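PDB 3QI7: putative transcriptional regulator from Clostridium difficile, which is of unknown function but has a periplasmic binding protein-like fold, and so probably binds a small ligand such as a sugar. Local coordinates for residues Y29-E34 with L310-I315. Residues are numbered along the deposited sequence; the frame is centred on the assembly and turned at random.
Sequences YNMVEE and LPSLAI
Met31, present as selenomethionine, lays its bent side chain against Ser312, and Val32, the next residue, meets Ile315, about one turn beyond Ser312; these two pairs form part of the van der Waals packing of helices 26-42 and 306-324. In the first pair CG of Met31 leaves its helix anti to the backbone N (chi1 170°), heading for the facing helix. A bend at chi2 (55°) then sets the selenium beside the serine, 4.0 Å from Ser312 OG and equally 4.0 Å from Ser312 CB. Met31 CG also stands 4.1 Å from Ser312 CB. The small serine suits this place because its short side chain lets the CA atoms of Met31 and Ser312 approach to 7.1 Å, while the unbranched, flexible methionine can adapt to the surface it meets. Both side chains have a second conformer, so the details of this pair are less certain.

The second pair is purely apolar and looser. Val32 CG2 faces Ile315 CD1 at 4.4 Å, the isoleucine reaching across with the end of its longer branch, which the compact valine meets with a single methyl. Both residues are apolar and buried, so their methyls suit the interior, and branching at CB limits their rotamers. Pro311, whose ring nitrogen has no hydrogen to bond to the turn before, marks a kink in helix 306-324; its CB points to helix 26-42.

Val32 and Ile315 both rest on Val17 and Ile59, while Met35 and Tyr39 continue helix 26-42 over Ile315, so the two helices pack together against one face of the mixed sheet, at its parallel strands 13-19 and 57-63.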
loop_
_atom_site.group_PDB
_atom_site.type_symbol
_atom_site.label_atom_id
_atom_site.label_comp_id
_atom_site.label_asym_id
_atom_site.label_seq_id
_atom_site.Cartn_x
_atom_site.Cartn_y
_atom_site.Cartn_z
ATOM N N TYR A 29 9.332 -1.861 -7.158
ATOM C CA TYR A 29 10.269 -2.043 -8.275
ATOM C C TYR A 29 9.966 -3.341 -9.029
ATOM O O TYR A 29 9.806 -3.362 -10.284
ATOM C CB TYR A 29 11.704 -2.022 -7.765
ATOM C CG TYR A 29 12.738 -2.052 -8.867
ATOM C CD1 TYR A 29 13.046 -3.243 -9.542
ATOM C CD2 TYR A 29 13.408 -0.896 -9.239
ATOM C CE1 TYR A 29 13.961 -3.267 -10.560
ATOM C CE2 TYR A 29 14.352 -0.926 -10.237
ATOM C CZ TYR A 29 14.629 -2.116 -10.894
ATOM O OH TYR A 29 15.576 -2.123 -11.904
ATOM N N ASN A 30 9.863 -4.422 -8.262
ATOM C CA ASN A 30 9.603 -5.724 -8.843
ATOM C C ASN A 30 8.194 -5.892 -9.419
ATOM O O ASN A 30 8.048 -6.620 -10.401
ATOM C CB ASN A 30 9.950 -6.843 -7.864
ATOM C CG ASN A 30 11.457 -7.053 -7.707
ATOM O OD1 ASN A 30 12.257 -6.559 -8.497
ATOM N ND2 ASN A 30 11.848 -7.831 -6.695
HETATM N N MSE A 31 7.173 -5.235 -8.851
HETATM C CA MSE A 31 5.835 -5.288 -9.451
HETATM C C MSE A 31 5.842 -4.648 -10.848
HETATM O O MSE A 31 5.306 -5.232 -11.798
HETATM C CB MSE A 31 4.774 -4.634 -8.556
HETATM C CG MSE A 31 3.388 -4.429 -9.220
HETATM SE SE MSE A 31 2.612 -6.064 -9.968
HETATM C CE MSE A 31 2.787 -7.184 -8.367
ATOM N N VAL A 32 6.442 -3.463 -10.971
ATOM C CA VAL A 32 6.592 -2.807 -12.275
ATOM C C VAL A 32 7.327 -3.710 -13.276
ATOM O O VAL A 32 6.921 -3.850 -14.444
ATOM C CB VAL A 32 7.317 -1.440 -12.118
ATOM C CG1 VAL A 32 7.612 -0.828 -13.443
ATOM C CG2 VAL A 32 6.448 -0.459 -11.277
ATOM N N GLU A 33 8.384 -4.375 -12.821
ATOM C CA GLU A 33 9.135 -5.268 -13.701
ATOM C C GLU A 33 8.281 -6.429 -14.164
ATOM O O GLU A 33 8.376 -6.844 -15.335
ATOM C CB GLU A 33 10.426 -5.790 -13.027
ATOM C CG GLU A 33 11.532 -4.742 -12.978
ATOM C CD GLU A 33 11.912 -4.211 -14.370
ATOM O OE1 GLU A 33 12.279 -5.038 -15.243
ATOM O OE2 GLU A 33 11.812 -2.974 -14.598
ATOM N N GLU A 34 7.464 -6.957 -13.241
ATOM C CA GLU A 34 6.547 -8.026 -13.530
ATOM C C GLU A 34 5.524 -7.597 -14.564
ATOM O O GLU A 34 5.249 -8.318 -15.525
ATOM C CB GLU A 34 5.849 -8.498 -12.252
ATOM C CG GLU A 34 4.948 -9.675 -12.454
ATOM C CD GLU A 34 4.575 -10.343 -11.140
ATOM O OE1 GLU A 34 5.429 -11.075 -10.588
ATOM O OE2 GLU A 34 3.427 -10.142 -10.674
ATOM N N LEU A 310 -1.350 -0.375 -5.682
ATOM C CA LEU A 310 -1.544 0.957 -6.250
ATOM C C LEU A 310 -0.845 1.094 -7.611
ATOM O O LEU A 310 -1.484 1.497 -8.593
ATOM C CB LEU A 310 -1.121 2.085 -5.292
ATOM C CG LEU A 310 -2.021 2.255 -4.065
ATOM C CD1 LEU A 310 -1.304 3.079 -2.972
ATOM C CD2 LEU A 310 -3.421 2.845 -4.456
ATOM N N PRO A 311 0.456 0.772 -7.681
ATOM C CA PRO A 311 1.106 0.891 -9.000
ATOM C C PRO A 311 0.529 -0.078 -10.064
ATOM O O PRO A 311 0.387 0.311 -11.215
ATOM C CB PRO A 311 2.594 0.610 -8.695
ATOM C CG PRO A 311 2.572 -0.151 -7.451
ATOM C CD PRO A 311 1.422 0.378 -6.646
ATOM N N SER A 312 0.176 -1.301 -9.688
ATOM C CA SER A 312 -0.422 -2.222 -10.663
ATOM C C SER A 312 -1.787 -1.734 -11.153
ATOM O O SER A 312 -2.084 -1.844 -12.340
ATOM C CB SER A 312 -0.541 -3.635 -10.102
ATOM O OG SER A 312 -0.854 -4.535 -11.146
ATOM N N LEU A 313 -2.616 -1.217 -10.247
ATOM C CA LEU A 313 -3.906 -0.632 -10.637
ATOM C C LEU A 313 -3.686 0.573 -11.544
ATOM O O LEU A 313 -4.386 0.742 -12.553
ATOM C CB LEU A 313 -4.728 -0.206 -9.404
ATOM C CG LEU A 313 -5.971 0.665 -9.664
ATOM C CD1 LEU A 313 -6.975 -0.121 -10.524
ATOM C CD2 LEU A 313 -6.657 1.175 -8.380
ATOM N N ALA A 314 -2.754 1.442 -11.155
ATOM C CA ALA A 314 -2.454 2.661 -11.958
ATOM C C ALA A 314 -1.982 2.309 -13.368
ATOM O O ALA A 314 -2.401 2.949 -14.351
ATOM C CB ALA A 314 -1.416 3.574 -11.239
ATOM N N ILE A 315 -1.137 1.292 -13.487
ATOM C CA ILE A 315 -0.687 0.861 -14.833
ATOM C C ILE A 315 -1.877 0.369 -15.704
ATOM O O ILE A 315 -2.000 0.753 -16.868
ATOM C CB ILE A 315 0.420 -0.211 -14.731
ATOM C CG1 ILE A 315 1.683 0.408 -14.109
ATOM C CG2 ILE A 315 0.736 -0.817 -16.119
ATOM C CD1 ILE A 315 2.593 -0.606 -13.480
#